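Local atomic coordinates of tetratricopeptide TPR_2 repeat protein (Thermobaculum terrenum, PDB entry 5DJS), a protein that joins an N-terminal stack of tetratricopeptide-repeat helices to a GT-B fold of glycosyltransferase family 41 with a bound uridine-5'-diphosphate. Residues R95-L100 / Y118-Y123; A428-V433 / R491-V496. The protein carries 1 engineered substitution. One frame throughout, in Å; residues are numbered along the deposited sequence.

Interaction 1: residues R95-L100 / Y118-Y123; sequences RGITSL and YVALHY
The methyl of Ala120 rests against two side chains one helical turn apart, Ile97 and Leu100. Its CB lies 4.0 Å from Ile97 CG1 and also 4.0 Å from Leu100 CD2, so a single small residue is shared by both neighbours. With CG1 of Ile97 anti to the carbonyl carbon (chi1 -72°) and the chain then extended, CG1 comes alongside the alanine while CD1 runs on to Leu121, where it stands 4.4 Å from Leu121 CD1. This methyl-to-methyl contact is longer than the two at Ala120. Consistent with the small alanine, Ile97 CA and Ala120 CA are 6.7 Å apart. No hydrogen bond crosses the contact, and all four touching residues are buried, which marks it as apolar packing between two roughly antiparallel segments. Further out, Ser99 and Leu100 lean on helix 77-89, and Leu121 meets Leu135 of helix 129-143. On the 118-123 side, Tyr118 OH is hydrogen-bonded to Thr273 O, and Tyr123 OH to NH1 of Arg338, which lines the UDP pocket. Successive antiparallel helices packed side by side, as here, are the arrangement of tetratricopeptide-repeat arrays, in this case at the junction with the glycosyltransferase part.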
loop_
_atom_site.group_PDB
_atom_site.type_symbol
_atom_site.label_atom_id
_atom_site.label_comp_id
_atom_site.label_asym_id
_atom_site.label_seq_id
_atom_site.Cartn_x
_atom_site.Cartn_y
_atom_site.Cartn_z
ATOM N N ARG A 95 4.073 -19.525 1.601
ATOM C CA ARG A 95 4.356 -20.153 0.301
ATOM C C ARG A 95 4.980 -19.165 -0.694
ATOM O O ARG A 95 5.839 -19.552 -1.506
ATOM C CB ARG A 95 3.092 -20.769 -0.316
ATOM C CG ARG A 95 2.712 -22.137 0.222
ATOM C CD ARG A 95 1.564 -22.743 -0.578
ATOM N NE ARG A 95 1.246 -24.112 -0.158
ATOM C CZ ARG A 95 0.550 -24.452 0.934
ATOM N NH1 ARG A 95 0.074 -23.528 1.776
ATOM N NH2 ARG A 95 0.324 -25.738 1.198
ATOM N N GLY A 96 4.532 -17.908 -0.637
ATOM C CA GLY A 96 5.063 -16.842 -1.473
ATOM C C GLY A 96 6.470 -16.439 -1.066
ATOM O O GLY A 96 7.348 -16.284 -1.915
ATOM N N ILE A 97 6.691 -16.269 0.234
ATOM C CA ILE A 97 8.026 -15.948 0.761
ATOM C C ILE A 97 9.044 -16.969 0.233
ATOM O O ILE A 97 10.079 -16.585 -0.294
ATOM C CB ILE A 97 8.032 -15.861 2.317
ATOM C CG1 ILE A 97 7.308 -14.575 2.770
ATOM C CG2 ILE A 97 9.451 -15.860 2.879
ATOM C CD1 ILE A 97 6.933 -14.529 4.243
ATOM N N THR A 98 8.713 -18.256 0.335
ATOM C CA THR A 98 9.526 -19.326 -0.243
ATOM C C THR A 98 9.818 -19.078 -1.715
ATOM O O THR A 98 10.970 -19.120 -2.111
ATOM C CB THR A 98 8.846 -20.696 -0.097
ATOM O OG1 THR A 98 8.467 -20.881 1.266
ATOM C CG2 THR A 98 9.800 -21.831 -0.511
ATOM N N SER A 99 8.783 -18.826 -2.517
ATOM C CA SER A 99 8.979 -18.494 -3.935
ATOM C C SER A 99 9.930 -17.292 -4.154
ATOM O O SER A 99 10.752 -17.307 -5.079
ATOM C CB SER A 99 7.650 -18.250 -4.639
ATOM O OG SER A 99 7.219 -19.423 -5.285
ATOM N N LEU A 100 9.806 -16.266 -3.310
ATOM C CA LEU A 100 10.689 -15.099 -3.371
ATOM C C LEU A 100 12.132 -15.480 -3.025
ATOM O O LEU A 100 13.058 -15.008 -3.679
ATOM C CB LEU A 100 10.178 -13.971 -2.457
ATOM C CG LEU A 100 9.242 -12.859 -2.960
ATOM C CD1 LEU A 100 8.675 -13.103 -4.344
ATOM C CD2 LEU A 100 8.118 -12.591 -1.961
ATOM N N TYR A 118 11.235 -8.168 1.345
ATOM C CA TYR A 118 11.142 -7.189 2.454
ATOM C C TYR A 118 9.702 -6.794 2.783
ATOM O O TYR A 118 9.301 -6.837 3.949
ATOM C CB TYR A 118 11.953 -5.932 2.135
ATOM C CG TYR A 118 11.886 -4.821 3.169
ATOM C CD1 TYR A 118 12.039 -5.086 4.533
ATOM C CD2 TYR A 118 11.711 -3.488 2.774
ATOM C CE1 TYR A 118 11.989 -4.057 5.471
ATOM C CE2 TYR A 118 11.670 -2.458 3.699
ATOM C CZ TYR A 118 11.808 -2.740 5.041
ATOM O OH TYR A 118 11.785 -1.706 5.948
ATOM N N VAL A 119 8.941 -6.423 1.752
ATOM C CA VAL A 119 7.513 -6.120 1.894
ATOM C C VAL A 119 6.749 -7.312 2.469
ATOM O O VAL A 119 6.028 -7.172 3.454
ATOM C CB VAL A 119 6.889 -5.729 0.539
ATOM C CG1 VAL A 119 5.363 -5.732 0.590
ATOM C CG2 VAL A 119 7.405 -4.367 0.117
ATOM N N ALA A 120 6.935 -8.477 1.849
ATOM C CA ALA A 120 6.213 -9.701 2.208
ATOM C C ALA A 120 6.325 -10.063 3.685
ATOM O O ALA A 120 5.353 -10.538 4.276
ATOM C CB ALA A 120 6.688 -10.864 1.354
ATOM N N LEU A 121 7.500 -9.833 4.275
ATOM C CA LEU A 121 7.739 -10.113 5.700
ATOM C C LEU A 121 6.760 -9.398 6.648
ATOM O O LEU A 121 6.481 -9.885 7.736
ATOM C CB LEU A 121 9.197 -9.774 6.083
ATOM C CG LEU A 121 10.248 -10.891 6.020
ATOM C CD1 LEU A 121 10.238 -11.657 4.712
ATOM C CD2 LEU A 121 11.635 -10.324 6.289
ATOM N N HIS A 122 6.229 -8.255 6.233
ATOM C CA HIS A 122 5.301 -7.484 7.080
ATOM C C HIS A 122 3.932 -8.154 7.253
ATOM O O HIS A 122 3.233 -7.885 8.237
ATOM C CB HIS A 122 5.163 -6.052 6.553
ATOM C CG HIS A 122 6.454 -5.292 6.576
ATOM N ND1 HIS A 122 6.879 -4.588 7.681
ATOM C CD2 HIS A 122 7.434 -5.169 5.652
ATOM C CE1 HIS A 122 8.055 -4.047 7.429
ATOM N NE2 HIS A 122 8.415 -4.384 6.204
ATOM N N TYR A 123 3.582 -9.050 6.324
ATOM C CA TYR A 123 2.358 -9.848 6.406
ATOM C C TYR A 123 2.468 -11.081 7.287
ATOM O O TYR A 123 1.491 -11.809 7.408
ATOM C CB TYR A 123 1.942 -10.317 5.022
ATOM C CG TYR A 123 1.762 -9.208 4.029
ATOM C CD1 TYR A 123 0.836 -8.185 4.252
ATOM C CD2 TYR A 123 2.510 -9.173 2.863
ATOM C CE1 TYR A 123 0.667 -7.161 3.333
ATOM C CE2 TYR A 123 2.348 -8.154 1.942
ATOM C CZ TYR A 123 1.428 -7.149 2.187
ATOM O OH TYR A 123 1.265 -6.140 1.269
#

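Interaction 2: residues A428-V433 / R491-V496; sequences ALWMGV and RWLRSV
Trp492 packs its indole against Leu429 and Trp430, and its path can be traced outward from the helix 479-521. CB points toward the 428-433 segment, and CG, anti to the backbone N (chi1 173°), sends the ring outward to the opposing helix end. At the far rim of the six-membered ring CZ3 reaches two partners: Leu429 CB at 3.8 Å and Trp430 CD1, also at 3.8 Å. The adjoining CH2 is 3.9 Å from Trp430 CD1. Leu429 CD1 lies over one face of the indole. The five-membered ring of Trp430 and the six-membered ring of Trp492 come together at their rims, planes 28° apart and not stacked. Helix 423-430 is the connection of a beta-alpha-beta unit between parallel strands 412-414 and 435-438 of the second GT-B sheet, and it closes with a Schellman motif: Gly432, at positive phi, donates its N-H to Leu429 O (N to O 2.9 Å), and Val433 N bonds Ala428 O (3.1 Å). Beside this turn Leu493 CG touches Trp430 O at 3.8 Å. That carbonyl accepts a hydrogen bond from Trp320 NE1, while Trp430 NE1 donates to Cys311 O, which probably helps set the indole's rotation; the Trp430 side chain is about 7 Å from the bound UDP.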
loop_
_atom_site.group_PDB
_atom_site.type_symbol
_atom_site.label_atom_id
_atom_site.label_comp_id
_atom_site.label_asym_id
_atom_site.label_seq_id
_atom_site.Cartn_x
_atom_site.Cartn_y
_atom_site.Cartn_z
ATOM N N ALA A 428 -14.203 3.161 6.816
ATOM C CA ALA A 428 -15.207 2.684 7.769
ATOM C C ALA A 428 -15.713 3.837 8.626
ATOM O O ALA A 428 -16.921 4.090 8.683
ATOM C CB ALA A 428 -14.638 1.574 8.650
ATOM N N LEU A 429 -14.784 4.550 9.258
ATOM C CA LEU A 429 -15.134 5.710 10.082
ATOM C C LEU A 429 -15.961 6.742 9.300
ATOM O O LEU A 429 -16.958 7.236 9.816
ATOM C CB LEU A 429 -13.888 6.378 10.684
ATOM C CG LEU A 429 -12.932 5.571 11.582
ATOM C CD1 LEU A 429 -12.049 6.510 12.390
ATOM C CD2 LEU A 429 -13.643 4.608 12.516
ATOM N N TRP A 430 -15.579 7.032 8.058
ATOM C CA TRP A 430 -16.372 7.928 7.187
ATOM C C TRP A 430 -17.853 7.522 7.066
ATOM O O TRP A 430 -18.722 8.392 6.893
ATOM C CB TRP A 430 -15.783 8.013 5.765
ATOM C CG TRP A 430 -14.515 8.832 5.605
ATOM C CD1 TRP A 430 -14.032 9.804 6.445
ATOM C CD2 TRP A 430 -13.601 8.765 4.504
ATOM N NE1 TRP A 430 -12.864 10.323 5.943
ATOM C CE2 TRP A 430 -12.576 9.705 4.752
ATOM C CE3 TRP A 430 -13.537 7.988 3.337
ATOM C CZ2 TRP A 430 -11.499 9.889 3.871
ATOM C CZ3 TRP A 430 -12.468 8.179 2.455
ATOM C CH2 TRP A 430 -11.467 9.121 2.730
ATOM N N MET A 431 -18.121 6.212 7.136
ATOM C CA MET A 431 -19.483 5.650 7.113
ATOM C C MET A 431 -20.072 5.336 8.508
ATOM O O MET A 431 -21.030 4.561 8.631
ATOM C CB MET A 431 -19.486 4.388 6.242
ATOM C CG MET A 431 -19.029 4.618 4.809
ATOM S SD MET A 431 -19.962 5.900 3.948
ATOM C CE MET A 431 -21.617 5.211 3.923
ATOM N N GLY A 432 -19.517 5.946 9.551
ATOM C CA GLY A 432 -20.029 5.773 10.899
ATOM C C GLY A 432 -19.953 4.370 11.463
ATOM O O GLY A 432 -20.772 4.017 12.312
ATOM N N VAL A 433 -18.972 3.588 11.004
ATOM C CA VAL A 433 -18.729 2.240 11.502
ATOM C C VAL A 433 -17.467 2.291 12.368
ATOM O O VAL A 433 -16.425 2.748 11.895
ATOM C CB VAL A 433 -18.541 1.236 10.342
ATOM C CG1 VAL A 433 -18.299 -0.182 10.863
ATOM C CG2 VAL A 433 -19.761 1.239 9.433
ATOM N N ARG A 491 -20.158 13.456 14.214
ATOM C CA ARG A 491 -19.545 14.739 14.570
ATOM C C ARG A 491 -18.123 14.854 14.048
ATOM O O ARG A 491 -17.743 15.889 13.493
ATOM C CB ARG A 491 -19.551 14.943 16.089
ATOM C CG ARG A 491 -20.949 15.112 16.652
ATOM C CD ARG A 491 -20.946 15.392 18.147
ATOM N NE ARG A 491 -22.317 15.535 18.628
ATOM C CZ ARG A 491 -23.087 16.608 18.444
ATOM N NH1 ARG A 491 -22.644 17.682 17.784
ATOM N NH2 ARG A 491 -24.329 16.611 18.919
ATOM N N TRP A 492 -17.340 13.800 14.253
ATOM C CA TRP A 492 -15.987 13.720 13.714
ATOM C C TRP A 492 -15.988 13.909 12.181
ATOM O O TRP A 492 -15.234 14.739 11.676
ATOM C CB TRP A 492 -15.329 12.397 14.135
ATOM C CG TRP A 492 -13.994 12.126 13.512
ATOM C CD1 TRP A 492 -12.771 12.502 13.991
ATOM C CD2 TRP A 492 -13.748 11.408 12.296
ATOM N NE1 TRP A 492 -11.780 12.070 13.141
ATOM C CE2 TRP A 492 -12.352 11.398 12.091
ATOM C CE3 TRP A 492 -14.573 10.777 11.357
ATOM C CZ2 TRP A 492 -11.760 10.774 10.984
ATOM C CZ3 TRP A 492 -13.990 10.161 10.258
ATOM C CH2 TRP A 492 -12.595 10.165 10.081
ATOM N N LEU A 493 -16.846 13.175 11.464
ATOM C CA LEU A 493 -16.958 13.284 9.985
ATOM C C LEU A 493 -17.090 14.742 9.526
ATOM O O LEU A 493 -16.372 15.186 8.635
ATOM C CB LEU A 493 -18.168 12.486 9.452
ATOM C CG LEU A 493 -18.263 11.971 8.003
ATOM C CD1 LEU A 493 -19.661 12.176 7.437
ATOM C CD2 LEU A 493 -17.250 12.563 7.039
ATOM N N ARG A 494 -18.006 15.469 10.161
ATOM C CA ARG A 494 -18.322 16.859 9.812
ATOM C C ARG A 494 -17.152 17.807 10.100
ATOM O O ARG A 494 -16.817 18.666 9.276
ATOM C CB ARG A 494 -19.559 17.332 10.594
ATOM C CG ARG A 494 -20.295 18.513 9.968
ATOM C CD ARG A 494 -20.610 19.637 10.960
ATOM N NE ARG A 494 -20.971 19.166 12.307
ATOM C CZ ARG A 494 -22.171 18.721 12.691
ATOM N NH1 ARG A 494 -23.196 18.658 11.838
ATOM N NH2 ARG A 494 -22.350 18.325 13.952
ATOM N N SER A 495 -16.569 17.655 11.289
ATOM C CA SER A 495 -15.374 18.408 11.723
ATOM C C SER A 495 -14.202 18.238 10.755
ATOM O O SER A 495 -13.559 19.206 10.353
ATOM C CB SER A 495 -14.951 17.937 13.117
ATOM O OG SER A 495 -13.639 18.332 13.429
ATOM N N VAL A 496 -13.963 16.986 10.384
ATOM C CA VAL A 496 -12.901 16.600 9.460
ATOM C C VAL A 496 -13.199 17.034 8.017
ATOM O O VAL A 496 -12.282 17.418 7.285
ATOM C CB VAL A 496 -12.609 15.070 9.606
ATOM C CG1 VAL A 496 -12.472 14.344 8.282
ATOM C CG2 VAL A 496 -11.396 14.843 10.501
#

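In the fold
Along the chain, both segments of interaction 1 precede those of interaction 2, and the two contacts lie on opposite sides of the chain's centre, with centres 35 Å apart and nearest atoms about 18 Å apart. They share no helix or sheet. Interaction 1 joins helices 93-106 and 111-120 where the repeat stack runs into the glycosyltransferase part; interaction 2 sets the long helix 479-521 against helix 423-430, beside the sheet that includes strands 412-414 and 435-438. In each, one side also carries a residue at the UDP pocket or hydrogen-bonded to it: Tyr123, the partner of Arg338, in segment 118-123, and Thr423, Thr424 and Glu427 on helix 423-430.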